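NIF3-related protein (Bacillus cereus, PDB 2GX8) is of unknown function but, as a Nif3-family protein, binds zinc at a conserved dimetal motif and carries an inserted domain thought to be regulatory. Local coordinates at residues Y157-M161 and N262-T266; V166-H172 and M244-Y250; A173-R177 and E225-E229; G200-P206 and Q219-E225. All blocks are in the same frame, centred on the assembly; numbering follows the deposited sequence.

All four contacts lie in or at the base of the inserted domain, and none supplies a ligand to the zinc sites formed by His-92, His-93, Asp-131, His-357 and Glu-360. Contact 1 marks the neck, where the chain leaves for this domain and returns from it. Contacts 2 and 3 have centres about 7 Å apart: strand 150-168 and strand 221-233 run side by side, with Val-166 N 2.7 Å from Ile-228 O, and helix 170-182 serves both. Contact 4 shares Glu-225 with contact 3 and lies with its centre about 36 Å from that of contact 1, at the far end, where another subunit joins the sheet.

Contact 1: residues Y157-M161 and N262-T266; sequences YAEEM and NKGET
An antiparallel strand pair forms the neck of the inserted domain, strand 150-168 leading out and strand 262-268 leading back, and Glu-159 and Gly-264 join the two directly. Gly-264 N gives its hydrogen to Glu-159 O at 3.0 Å, a bond of 159° that lies in the carbonyl plane. A little further along, one water stands between the backbones, accepting from Glu-159 N at 3.0 Å and donating to Glu-265 O at 2.6 Å, so it carries across a link that the strands do not make directly.

Met-161 is the buried side chain here. Its CG rests 3.3 Å from Asn-262 O, and bends at chi2 (-71°) and chi3 (92°) fold the thioether back along the partner strand until CE sits 3.6 Å from Gly-264 CA. Flexible methionine suits such a folded path, and glycine, with no side chain, lets the methyl settle directly against the backbone. Pro-233 packs on Met-161 as well.

On the more open face, Ala-158 CB meets Lys-263 CB at 4.0 Å. The lysine then runs alongside Glu-160, both pointing the same way, with NZ 3.6 Å from Glu-160 CG. Its ammonium remains 5.2 Å from Glu-160 OE2, so the opposite charges probably attract without pairing; long charged chains are at home on this exposed side. Asn-262 OD1 accepts from Val-257 N of a neighbouring subunit. One direct bond between these segments, a bridging water and a methionine folded over glycine mark this irregular stretch of the two-stranded antiparallel connection between domains.

Contact 2: residues V166-H172 and M244-Y250; sequences VFVPVTH and MVTAHPY
The loop leaving helix 237-247 packs against the end of strand 150-168 and the start of helix 170-182, within an alpha/beta sandwich of ferredoxin-like topology, and His-248 and Phe-167 make its polar link. His-248 NE2 donates to Phe-167 O at 2.8 Å, with an angle of 154° at the hydrogen and the donor tilted 25° from the carbonyl plane. At the other ring nitrogen, ND1 accepts from Tyr-250 N at 3.2 Å. Two bonds therefore fix the rotation of the imidazole, and one donating and one accepting nitrogen are consistent with a neutral ring. Histidine suits this place because one side chain can tie a strand carbonyl to a loop amide.

Apolar packing fills in around the polar link. Val-168 CG2 lies at the edge of the His-248 ring, 3.6 Å from CD2. Val-166 and Met-244 meet tip to tip, Val-166 CG2 being 3.7 Å from Met-244 SD; the branched residue belongs on the strand, while the long unbranched one reaches across from the helix. Val-176 of helix 170-182 and Tyr-255 of strand 255-260 enclose Val-166 further. Where the regular structure breaks, rigid prolines touch: Pro-169 CG is 3.8 Å from Pro-249 CG, and Pro-169 CD is 4.2 Å from Tyr-250 CE2.

The remaining interaction is CH-pi. The pyrrolidine of Pro-249 covers one face of the His-172 imidazole, whose ND1 has a weak hydrogen bond to Glu-175, and Pro-249 CB stands 3.6 Å from the ring centroid, nearly over its centre.

Contact 3: residues A173-R177 and E225-E229; sequences AEEVR and EVRIE
Ile-228 pushes its CD1 methyl into the side of helix 170-182, against Ala-173, Val-176 and Arg-177. Its CG1 lies beside the backbone N, opposite the carbonyl carbon (chi1 -54°), and chi2 of 172° stretches the chain so that the methyl reaches Ala-173 O at 3.8 Å. From there CD1 is 4.2 Å from Val-176 CG1 and 4.1 Å from Arg-177 CG, whose methylene chain crosses it at about a right angle. A long beta-branched residue suits a strand that must reach the helix above it.

Two residues earlier on the strand, Val-226 meets Ala-173, whose small side chain allows a closer approach of the two backbones, with Ala-173 CB 4.3 Å from Val-226 CB. The helix and strand segments run nearly parallel, 10° apart, with axes 10.2 Å from each other.

Arg-177 lies over the isoleucine: its CG rests on CD1, NH2 comes within 4.3 Å of Val-226 CG1, and the charged end turns to polar partners. NH1 forms a salt bridge with Glu-174 OE1 at 2.8 Å, though the hydrogen bond in it is weakly angled, while NE donates to Ser-197 OG.

The strand's other side faces neighbouring subunits: Arg-227 forms a salt bridge with Glu-229 of one neighbouring subunit, and Glu-229 with Arg-227 of another. Helices packed on one face of the sheet are the hallmark of the ferredoxin-like fold; giving the other face to subunit contacts resembles the trimeric PII and CutA1 proteins.

Contact 4: residues G200-P206 and Q219-E225; sequences GTGTFVP and QLERVEE
Gly-200 and Glu-225, Gly-202 and Val-223, and Phe-204 and Glu-221 form three successive hydrogen-bonded pairs of an antiparallel hairpin, the second and third strands of a ferredoxin-like domain. Glu-225 N reaches Gly-200 O at 2.7 Å, and Gly-202 N reaches Val-223 O at 2.8 Å with a nearly straight 172° at the hydrogen. The last pair is uneven: Glu-221 N bonds Phe-204 O at 2.7 Å, whereas the return bond from Phe-204 N to Glu-221 O is 3.2 Å long and comes in from 43° above the carbonyl plane.

Polar side chains on the threonine face look to another chain. Thr-203 OG1 bonds Thr-195 OG1 and His-193 O of a neighbouring subunit, and Arg-222 NH2 forms a salt bridge with Glu-174 of that subunit, whose strand also pairs with 200-206, so the sheet continues across the interface. Within the hairpin, Thr-201 CG2 lies 3.6 Å from Arg-222 CG; threonine thus gives a methyl to the arginine's stem. Beyond it, Val-205 CG2 and Leu-220 CD1 touch, crossing at about a right angle.

On the other face Gly-202, having no side chain, leaves room for the carboxylate of Glu-225. Phe-204 has its CG between the backbone N and carbonyl carbon (chi1 62°), which swings the ring across to the partner strand. Val-223 CG2 meets the ring's edge at 3.9 Å from CE2, and Glu-221 CB makes a CH-pi contact over one face, 3.7 Å from the centroid and offset toward the rim.

Contact 1: residues Y157-M161 and N262-T266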
loop_
_atom_site.group_PDB
_atom_site.type_symbol
_atom_site.label_atom_id
_atom_site.label_comp_id
_atom_site.label_asym_id
_atom_site.label_seq_id
_atom_site.Cartn_x
_atom_site.Cartn_y
_atom_site.Cartn_z
ATOM N N TYR C 157 22.937 14.006 -0.590
ATOM C CA TYR C 157 23.844 13.117 -1.284
ATOM C C TYR C 157 25.290 13.213 -0.778
ATOM O O TYR C 157 25.806 14.302 -0.552
ATOM C CB TYR C 157 23.767 13.402 -2.796
ATOM C CG TYR C 157 24.630 12.497 -3.639
ATOM C CD1 TYR C 157 24.170 11.240 -4.042
ATOM C CD2 TYR C 157 25.915 12.889 -4.025
ATOM C CE1 TYR C 157 24.974 10.402 -4.806
ATOM C CE2 TYR C 157 26.726 12.055 -4.789
ATOM C CZ TYR C 157 26.247 10.822 -5.178
ATOM O OH TYR C 157 27.055 9.998 -5.928
ATOM N N ALA C 158 25.914 12.052 -0.594
ATOM C CA ALA C 158 27.334 11.921 -0.228
ATOM C C ALA C 158 27.834 10.710 -0.998
ATOM O O ALA C 158 27.382 9.582 -0.768
ATOM C CB ALA C 158 27.514 11.713 1.254
ATOM N N GLU C 159 28.749 10.953 -1.927
ATOM C CA GLU C 159 29.282 9.915 -2.791
ATOM C C GLU C 159 29.935 8.804 -1.959
ATOM O O GLU C 159 30.609 9.098 -0.967
ATOM C CB GLU C 159 30.343 10.553 -3.695
ATOM C CG GLU C 159 30.878 9.677 -4.811
ATOM C CD GLU C 159 30.291 9.987 -6.159
ATOM O OE1 GLU C 159 30.514 11.112 -6.665
ATOM O OE2 GLU C 159 29.651 9.091 -6.738
ATOM N N GLU C 160 29.697 7.539 -2.314
ATOM C CA GLU C 160 30.383 6.415 -1.649
ATOM C C GLU C 160 31.842 6.444 -2.124
ATOM O O GLU C 160 32.108 6.688 -3.311
ATOM C CB GLU C 160 29.762 5.059 -2.017
ATOM C CG GLU C 160 28.335 4.831 -1.526
ATOM C CD GLU C 160 27.725 3.516 -2.044
ATOM O OE1 GLU C 160 28.483 2.603 -2.440
ATOM O OE2 GLU C 160 26.476 3.395 -2.061
ATOM N N MET C 161 32.776 6.227 -1.202
ATOM C CA MET C 161 34.206 6.239 -1.544
ATOM C C MET C 161 34.765 4.830 -1.624
ATOM O O MET C 161 34.311 3.919 -0.921
ATOM C CB MET C 161 35.035 7.053 -0.536
ATOM C CG MET C 161 34.694 8.556 -0.382
ATOM S SD MET C 161 35.118 9.675 -1.735
ATOM C CE MET C 161 33.611 9.606 -2.625
ATOM N N ASN C 262 34.342 6.119 4.542
ATOM C CA ASN C 262 34.592 7.514 4.233
ATOM C C ASN C 262 33.580 7.965 3.200
ATOM O O ASN C 262 33.297 7.229 2.239
ATOM C CB ASN C 262 35.998 7.656 3.639
ATOM C CG ASN C 262 37.077 7.164 4.567
ATOM O OD1 ASN C 262 37.963 6.445 4.153
ATOM N ND2 ASN C 262 36.999 7.552 5.845
ATOM N N LYS C 263 33.018 9.158 3.391
ATOM C CA LYS C 263 32.079 9.713 2.390
ATOM C C LYS C 263 32.726 10.880 1.648
ATOM O O LYS C 263 33.684 11.483 2.148
ATOM C CB LYS C 263 30.733 10.126 3.007
ATOM C CG LYS C 263 29.868 8.958 3.501
ATOM C CD LYS C 263 29.537 7.989 2.370
ATOM C CE LYS C 263 29.133 6.621 2.932
ATOM N NZ LYS C 263 29.134 5.575 1.874
ATOM N N GLY C 264 32.226 11.166 0.442
ATOM C CA GLY C 264 32.721 12.297 -0.359
ATOM C C GLY C 264 32.183 13.602 0.216
ATOM O O GLY C 264 31.606 13.612 1.314
ATOM N N GLU C 265 32.357 14.712 -0.497
ATOM C CA GLU C 265 31.822 15.953 0.031
ATOM C C GLU C 265 30.293 15.824 0.040
ATOM O O GLU C 265 29.703 15.304 -0.917
ATOM C CB GLU C 265 32.335 17.204 -0.720
ATOM C CG GLU C 265 31.774 17.486 -2.140
ATOM C CD GLU C 265 32.336 18.794 -2.767
ATOM O OE1 GLU C 265 33.520 19.115 -2.512
ATOM O OE2 GLU C 265 31.611 19.496 -3.527
ATOM N N THR C 266 29.675 16.201 1.160
ATOM C CA THR C 266 28.222 16.193 1.271
ATOM C C THR C 266 27.663 17.225 0.309
ATOM O O THR C 266 28.185 18.343 0.208
ATOM C CB THR C 266 27.734 16.644 2.657
ATOM O OG1 THR C 266 28.461 15.968 3.679
ATOM C CG2 THR C 266 26.265 16.329 2.822
HETATM O O HOH W 1 29.855 13.576 -2.800
#

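Contact 2: residues V166-H172 and M244-Y250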
loop_
_atom_site.group_PDB
_atom_site.type_symbol
_atom_site.label_atom_id
_atom_site.label_comp_id
_atom_site.label_asym_id
_atom_site.label_seq_id
_atom_site.Cartn_x
_atom_site.Cartn_y
_atom_site.Cartn_z
ATOM N N VAL C 166 46.215 -1.263 -6.572
ATOM C CA VAL C 166 46.688 -1.915 -7.799
ATOM C C VAL C 166 48.147 -2.398 -7.582
ATOM O O VAL C 166 48.914 -1.805 -6.807
ATOM C CB VAL C 166 46.480 -0.993 -9.030
ATOM C CG1 VAL C 166 47.395 0.252 -8.958
ATOM C CG2 VAL C 166 46.675 -1.755 -10.383
ATOM N N PHE C 167 48.517 -3.501 -8.220
ATOM C CA PHE C 167 49.873 -4.088 -8.073
ATOM C C PHE C 167 50.602 -3.922 -9.387
ATOM O O PHE C 167 50.106 -4.366 -10.419
ATOM C CB PHE C 167 49.741 -5.556 -7.655
ATOM C CG PHE C 167 48.935 -5.729 -6.397
ATOM C CD1 PHE C 167 47.553 -5.839 -6.451
ATOM C CD2 PHE C 167 49.548 -5.701 -5.164
ATOM C CE1 PHE C 167 46.788 -5.965 -5.275
ATOM C CE2 PHE C 167 48.800 -5.824 -4.011
ATOM C CZ PHE C 167 47.426 -5.940 -4.066
ATOM N N VAL C 168 51.762 -3.261 -9.351
ATOM C CA VAL C 168 52.480 -2.884 -10.569
ATOM C C VAL C 168 53.981 -3.100 -10.416
ATOM O O VAL C 168 54.529 -2.837 -9.351
ATOM C CB VAL C 168 52.321 -1.348 -10.872
ATOM C CG1 VAL C 168 52.740 -1.016 -12.303
ATOM C CG2 VAL C 168 50.906 -0.855 -10.673
ATOM N N PRO C 169 54.660 -3.593 -11.466
ATOM C CA PRO C 169 56.115 -3.641 -11.358
ATOM C C PRO C 169 56.704 -2.216 -11.211
ATOM O O PRO C 169 56.144 -1.257 -11.752
ATOM C CB PRO C 169 56.529 -4.248 -12.703
ATOM C CG PRO C 169 55.391 -3.952 -13.620
ATOM C CD PRO C 169 54.203 -4.156 -12.750
ATOM N N VAL C 170 57.810 -2.098 -10.468
ATOM C CA VAL C 170 58.503 -0.814 -10.207
ATOM C C VAL C 170 58.844 -0.071 -11.493
ATOM O O VAL C 170 58.930 1.166 -11.502
ATOM C CB VAL C 170 59.796 -0.986 -9.316
ATOM C CG1 VAL C 170 60.459 0.353 -9.055
ATOM C CG2 VAL C 170 59.479 -1.671 -7.948
ATOM N N THR C 171 59.025 -0.815 -12.584
ATOM C CA THR C 171 59.295 -0.197 -13.882
ATOM C C THR C 171 58.107 0.647 -14.334
ATOM O O THR C 171 58.278 1.690 -14.946
ATOM C CB THR C 171 59.615 -1.231 -14.981
ATOM O OG1 THR C 171 58.555 -2.189 -15.074
ATOM C CG2 THR C 171 60.926 -1.945 -14.693
ATOM N N HIS C 172 56.897 0.223 -13.999
ATOM C CA HIS C 172 55.747 0.974 -14.457
ATOM C C HIS C 172 54.958 1.693 -13.389
ATOM O O HIS C 172 53.953 2.334 -13.684
ATOM C CB HIS C 172 54.863 0.086 -15.320
ATOM C CG HIS C 172 55.476 -0.235 -16.651
ATOM N ND1 HIS C 172 55.180 0.475 -17.797
ATOM C CD2 HIS C 172 56.382 -1.175 -17.014
ATOM C CE1 HIS C 172 55.867 -0.021 -18.811
ATOM N NE2 HIS C 172 56.603 -1.024 -18.362
ATOM N N MET C 244 44.057 3.347 -15.566
ATOM C CA MET C 244 44.971 2.521 -14.809
ATOM C C MET C 244 45.420 1.312 -15.652
ATOM O O MET C 244 46.631 1.070 -15.812
ATOM C CB MET C 244 44.242 2.038 -13.574
ATOM C CG MET C 244 45.070 1.289 -12.586
ATOM S SD MET C 244 43.970 0.487 -11.399
ATOM C CE MET C 244 43.384 -0.916 -12.337
ATOM N N VAL C 245 44.441 0.583 -16.204
ATOM C CA VAL C 245 44.686 -0.594 -17.047
ATOM C C VAL C 245 45.499 -0.255 -18.300
ATOM O O VAL C 245 46.395 -1.006 -18.694
ATOM C CB VAL C 245 43.362 -1.305 -17.420
ATOM C CG1 VAL C 245 43.552 -2.265 -18.614
ATOM C CG2 VAL C 245 42.825 -2.045 -16.232
ATOM N N THR C 246 45.196 0.880 -18.915
ATOM C CA THR C 246 45.923 1.296 -20.109
ATOM C C THR C 246 47.417 1.500 -19.811
ATOM O O THR C 246 48.296 0.965 -20.552
ATOM C CB THR C 246 45.323 2.579 -20.725
ATOM O OG1 THR C 246 43.903 2.428 -20.863
ATOM C CG2 THR C 246 45.934 2.848 -22.093
ATOM N N ALA C 247 47.689 2.230 -18.697
ATOM C CA ALA C 247 49.066 2.557 -18.305
ATOM C C ALA C 247 49.823 1.343 -17.827
ATOM O O ALA C 247 51.053 1.255 -17.965
ATOM C CB ALA C 247 49.060 3.614 -17.221
ATOM N N HIS C 248 49.077 0.405 -17.252
ATOM C CA HIS C 248 49.651 -0.816 -16.718
ATOM C C HIS C 248 50.189 -1.650 -17.873
ATOM O O HIS C 248 49.510 -1.830 -18.881
ATOM C CB HIS C 248 48.604 -1.589 -15.896
ATOM C CG HIS C 248 49.197 -2.521 -14.880
ATOM N ND1 HIS C 248 49.615 -3.796 -15.191
ATOM C CD2 HIS C 248 49.447 -2.355 -13.558
ATOM C CE1 HIS C 248 50.099 -4.373 -14.107
ATOM N NE2 HIS C 248 50.013 -3.520 -13.103
ATOM N N PRO C 249 51.425 -2.139 -17.729
ATOM C CA PRO C 249 52.098 -2.932 -18.740
ATOM C C PRO C 249 51.477 -4.304 -18.953
ATOM O O PRO C 249 51.719 -4.931 -19.989
ATOM C CB PRO C 249 53.509 -3.107 -18.161
ATOM C CG PRO C 249 53.323 -2.989 -16.695
ATOM C CD PRO C 249 52.270 -1.941 -16.541
ATOM N N TYR C 250 50.705 -4.782 -17.982
ATOM C CA TYR C 250 50.109 -6.097 -18.117
ATOM C C TYR C 250 48.764 -6.065 -18.807
ATOM O O TYR C 250 48.103 -5.023 -18.894
ATOM C CB TYR C 250 50.004 -6.843 -16.786
ATOM C CG TYR C 250 51.327 -7.163 -16.142
ATOM C CD1 TYR C 250 52.490 -7.250 -16.903
ATOM C CD2 TYR C 250 51.396 -7.475 -14.782
ATOM C CE1 TYR C 250 53.701 -7.564 -16.320
ATOM C CE2 TYR C 250 52.595 -7.799 -14.182
ATOM C CZ TYR C 250 53.749 -7.846 -14.957
ATOM O OH TYR C 250 54.957 -8.187 -14.375
#

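Contact 3: residues A173-R177 and E225-E229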
loop_
_atom_site.group_PDB
_atom_site.type_symbol
_atom_site.label_atom_id
_atom_site.label_comp_id
_atom_site.label_asym_id
_atom_site.label_seq_id
_atom_site.Cartn_x
_atom_site.Cartn_y
_atom_site.Cartn_z
ATOM N N ALA C 173 55.458 1.633 -12.164
ATOM C CA ALA C 173 54.778 2.224 -11.023
ATOM C C ALA C 173 54.494 3.727 -11.144
ATOM O O ALA C 173 53.356 4.155 -10.938
ATOM C CB ALA C 173 55.542 1.920 -9.748
ATOM N N GLU C 174 55.516 4.509 -11.481
ATOM C CA GLU C 174 55.382 5.964 -11.586
ATOM C C GLU C 174 54.388 6.394 -12.670
ATOM O O GLU C 174 53.624 7.356 -12.519
ATOM C CB GLU C 174 56.764 6.590 -11.818
ATOM C CG GLU C 174 56.782 8.105 -12.009
ATOM C CD GLU C 174 56.361 8.891 -10.770
ATOM O OE1 GLU C 174 56.262 8.320 -9.662
ATOM O OE2 GLU C 174 56.155 10.113 -10.913
ATOM N N GLU C 175 54.409 5.649 -13.759
ATOM C CA GLU C 175 53.529 5.856 -14.883
ATOM C C GLU C 175 52.065 5.570 -14.479
ATOM O O GLU C 175 51.153 6.294 -14.875
ATOM C CB GLU C 175 54.006 4.922 -15.990
ATOM C CG GLU C 175 53.312 5.050 -17.307
ATOM C CD GLU C 175 53.978 4.203 -18.385
ATOM O OE1 GLU C 175 55.147 3.751 -18.178
ATOM O OE2 GLU C 175 53.328 4.001 -19.443
ATOM N N VAL C 176 51.861 4.536 -13.661
ATOM C CA VAL C 176 50.514 4.140 -13.177
ATOM C C VAL C 176 49.950 5.124 -12.150
ATOM O O VAL C 176 48.764 5.404 -12.167
ATOM C CB VAL C 176 50.480 2.658 -12.721
ATOM C CG1 VAL C 176 49.190 2.284 -11.993
ATOM C CG2 VAL C 176 50.651 1.772 -13.941
ATOM N N ARG C 177 50.801 5.671 -11.280
ATOM C CA ARG C 177 50.372 6.714 -10.345
ATOM C C ARG C 177 49.910 7.967 -11.108
ATOM O O ARG C 177 48.909 8.593 -10.727
ATOM C CB ARG C 177 51.506 7.156 -9.430
ATOM C CG ARG C 177 52.036 6.130 -8.505
ATOM C CD ARG C 177 53.100 6.768 -7.660
ATOM N NE ARG C 177 53.852 5.772 -6.919
ATOM C CZ ARG C 177 55.093 5.382 -7.205
ATOM N NH1 ARG C 177 55.766 5.942 -8.208
ATOM N NH2 ARG C 177 55.683 4.454 -6.450
ATOM N N GLU C 225 57.095 -6.365 -6.256
ATOM C CA GLU C 225 56.057 -5.510 -6.809
ATOM C C GLU C 225 55.742 -4.325 -5.921
ATOM O O GLU C 225 56.106 -4.286 -4.748
ATOM C CB GLU C 225 54.750 -6.298 -6.886
ATOM C CG GLU C 225 54.547 -7.170 -8.076
ATOM C CD GLU C 225 53.141 -7.750 -8.092
ATOM O OE1 GLU C 225 52.744 -8.339 -7.080
ATOM O OE2 GLU C 225 52.443 -7.640 -9.128
ATOM N N VAL C 226 54.986 -3.389 -6.478
ATOM C CA VAL C 226 54.559 -2.195 -5.766
ATOM C C VAL C 226 53.047 -2.242 -5.607
ATOM O O VAL C 226 52.315 -2.532 -6.556
ATOM C CB VAL C 226 55.031 -0.908 -6.513
ATOM C CG1 VAL C 226 54.544 0.341 -5.831
ATOM C CG2 VAL C 226 56.499 -0.879 -6.551
ATOM N N ARG C 227 52.603 -1.990 -4.381
ATOM C CA ARG C 227 51.205 -1.987 -4.013
ATOM C C ARG C 227 50.830 -0.526 -3.924
ATOM O O ARG C 227 51.216 0.173 -2.975
ATOM C CB ARG C 227 51.014 -2.649 -2.645
ATOM C CG ARG C 227 49.628 -3.155 -2.392
ATOM C CD ARG C 227 49.318 -3.526 -0.915
ATOM N NE ARG C 227 48.553 -2.476 -0.240
ATOM C CZ ARG C 227 47.287 -2.575 0.154
ATOM N NH1 ARG C 227 46.583 -3.685 0.002
ATOM N NH2 ARG C 227 46.722 -1.551 0.737
ATOM N N ILE C 228 50.098 -0.058 -4.927
ATOM C CA ILE C 228 49.673 1.326 -4.993
ATOM C C ILE C 228 48.218 1.436 -4.596
ATOM O O ILE C 228 47.365 0.754 -5.147
ATOM C CB ILE C 228 49.818 1.911 -6.432
ATOM C CG1 ILE C 228 51.253 1.720 -6.969
ATOM C CG2 ILE C 228 49.393 3.406 -6.472
ATOM C CD1 ILE C 228 51.432 2.087 -8.447
ATOM N N GLU C 229 47.934 2.300 -3.641
ATOM C CA GLU C 229 46.553 2.523 -3.254
ATOM C C GLU C 229 46.189 3.985 -3.406
ATOM O O GLU C 229 47.048 4.876 -3.274
ATOM C CB GLU C 229 46.265 2.019 -1.850
ATOM C CG GLU C 229 46.958 2.740 -0.762
ATOM C CD GLU C 229 46.513 2.269 0.597
ATOM O OE1 GLU C 229 46.468 1.050 0.829
ATOM O OE2 GLU C 229 46.216 3.121 1.450
#

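Contact 4: residues G200-P206 and Q219-E225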
loop_
_atom_site.group_PDB
_atom_site.type_symbol
_atom_site.label_atom_id
_atom_site.label_comp_id
_atom_site.label_asym_id
_atom_site.label_seq_id
_atom_site.Cartn_x
_atom_site.Cartn_y
_atom_site.Cartn_z
ATOM N N GLY C 200 56.574 -4.895 -1.997
ATOM C CA GLY C 200 56.387 -6.208 -1.456
ATOM C C GLY C 200 56.585 -7.237 -2.532
ATOM O O GLY C 200 57.082 -6.939 -3.617
ATOM N N THR C 201 56.190 -8.456 -2.210
ATOM C CA THR C 201 56.361 -9.580 -3.092
ATOM C C THR C 201 55.028 -10.229 -3.399
ATOM O O THR C 201 54.239 -10.466 -2.487
ATOM C CB THR C 201 57.312 -10.628 -2.426
ATOM O OG1 THR C 201 58.679 -10.234 -2.640
ATOM C CG2 THR C 201 57.129 -11.976 -3.047
ATOM N N GLY C 202 54.780 -10.501 -4.677
ATOM C CA GLY C 202 53.568 -11.189 -5.110
ATOM C C GLY C 202 53.917 -12.595 -5.570
ATOM O O GLY C 202 54.987 -12.824 -6.144
ATOM N N THR C 203 53.043 -13.553 -5.297
ATOM C CA THR C 203 53.300 -14.922 -5.738
ATOM C C THR C 203 52.197 -15.330 -6.716
ATOM O O THR C 203 51.143 -14.741 -6.718
ATOM C CB THR C 203 53.388 -15.951 -4.551
ATOM O OG1 THR C 203 52.163 -15.957 -3.814
ATOM C CG2 THR C 203 54.556 -15.645 -3.600
ATOM N N PHE C 204 52.463 -16.293 -7.582
ATOM C CA PHE C 204 51.442 -16.776 -8.495
ATOM C C PHE C 204 51.863 -18.117 -9.052
ATOM O O PHE C 204 53.051 -18.440 -9.070
ATOM C CB PHE C 204 51.110 -15.744 -9.591
ATOM C CG PHE C 204 52.270 -15.386 -10.504
ATOM C CD1 PHE C 204 52.443 -16.033 -11.727
ATOM C CD2 PHE C 204 53.162 -14.372 -10.166
ATOM C CE1 PHE C 204 53.484 -15.686 -12.589
ATOM C CE2 PHE C 204 54.209 -14.037 -11.000
ATOM C CZ PHE C 204 54.380 -14.691 -12.221
ATOM N N VAL C 205 50.891 -18.926 -9.449
ATOM C CA VAL C 205 51.146 -20.222 -10.086
ATOM C C VAL C 205 50.330 -20.236 -11.383
ATOM O O VAL C 205 49.135 -20.533 -11.351
ATOM C CB VAL C 205 50.734 -21.419 -9.180
ATOM C CG1 VAL C 205 50.781 -22.732 -9.920
ATOM C CG2 VAL C 205 51.602 -21.505 -7.955
ATOM N N PRO C 206 50.969 -19.906 -12.532
ATOM C CA PRO C 206 50.304 -19.861 -13.842
ATOM C C PRO C 206 49.637 -21.184 -14.145
ATOM O O PRO C 206 50.197 -22.233 -13.828
ATOM C CB PRO C 206 51.455 -19.599 -14.819
ATOM C CG PRO C 206 52.686 -19.962 -14.086
ATOM C CD PRO C 206 52.397 -19.588 -12.659
ATOM N N GLN C 219 53.853 -24.574 -11.131
ATOM C CA GLN C 219 55.097 -23.818 -10.937
ATOM C C GLN C 219 54.946 -22.490 -10.146
ATOM O O GLN C 219 54.488 -21.501 -10.703
ATOM C CB GLN C 219 55.784 -23.632 -12.322
ATOM C CG GLN C 219 54.855 -23.145 -13.520
ATOM C CD GLN C 219 55.462 -23.332 -14.955
ATOM O OE1 GLN C 219 55.036 -22.670 -15.908
ATOM N NE2 GLN C 219 56.437 -24.239 -15.096
ATOM N N LEU C 220 55.343 -22.464 -8.868
ATOM C CA LEU C 220 55.197 -21.236 -8.047
ATOM C C LEU C 220 56.203 -20.153 -8.383
ATOM O O LEU C 220 57.396 -20.333 -8.153
ATOM C CB LEU C 220 55.286 -21.516 -6.533
ATOM C CG LEU C 220 55.180 -20.271 -5.620
ATOM C CD1 LEU C 220 53.749 -19.878 -5.281
ATOM C CD2 LEU C 220 55.913 -20.521 -4.339
ATOM N N GLU C 221 55.719 -19.027 -8.898
ATOM C CA GLU C 221 56.580 -17.912 -9.243
ATOM C C GLU C 221 56.514 -16.862 -8.155
ATOM O O GLU C 221 55.608 -16.869 -7.337
ATOM C CB GLU C 221 56.144 -17.299 -10.558
ATOM C CG GLU C 221 55.755 -18.294 -11.649
ATOM C CD GLU C 221 56.881 -19.161 -12.162
ATOM O OE1 GLU C 221 58.012 -19.099 -11.625
ATOM O OE2 GLU C 221 56.628 -19.932 -13.123
ATOM N N ARG C 222 57.464 -15.938 -8.165
ATOM C CA ARG C 222 57.540 -14.883 -7.148
ATOM C C ARG C 222 58.120 -13.614 -7.763
ATOM O O ARG C 222 59.150 -13.660 -8.452
ATOM C CB ARG C 222 58.402 -15.380 -5.995
ATOM C CG ARG C 222 58.947 -14.328 -5.037
ATOM C CD ARG C 222 59.579 -14.970 -3.766
ATOM N NE ARG C 222 58.599 -15.684 -2.934
ATOM C CZ ARG C 222 58.361 -16.997 -2.987
ATOM N NH1 ARG C 222 59.022 -17.782 -3.832
ATOM N NH2 ARG C 222 57.452 -17.532 -2.186
ATOM N N VAL C 223 57.465 -12.478 -7.526
ATOM C CA VAL C 223 57.895 -11.227 -8.153
ATOM C C VAL C 223 57.848 -10.045 -7.201
ATOM O O VAL C 223 56.855 -9.876 -6.511
ATOM C CB VAL C 223 56.990 -10.945 -9.382
ATOM C CG1 VAL C 223 57.014 -9.495 -9.798
ATOM C CG2 VAL C 223 57.377 -11.821 -10.562
ATOM N N GLU C 224 58.918 -9.248 -7.126
ATOM C CA GLU C 224 58.896 -8.014 -6.316
ATOM C C GLU C 224 57.936 -7.041 -7.021
ATOM O O GLU C 224 57.941 -6.927 -8.233
ATOM C CB GLU C 224 60.287 -7.405 -6.153
ATOM C CG GLU C 224 61.288 -8.280 -5.387
ATOM C CD GLU C 224 62.761 -7.834 -5.592
ATOM O OE1 GLU C 224 63.036 -7.010 -6.509
ATOM O OE2 GLU C 224 63.661 -8.324 -4.850
ATOM N N GLU C 225 57.095 -6.365 -6.256
ATOM C CA GLU C 225 56.057 -5.510 -6.809
ATOM C C GLU C 225 55.742 -4.325 -5.921
ATOM O O GLU C 225 56.106 -4.286 -4.748
ATOM C CB GLU C 225 54.750 -6.298 -6.886
ATOM C CG GLU C 225 54.547 -7.170 -8.076
ATOM C CD GLU C 225 53.141 -7.750 -8.092
ATOM O OE1 GLU C 225 52.744 -8.339 -7.080
ATOM O OE2 GLU C 225 52.443 -7.640 -9.128
#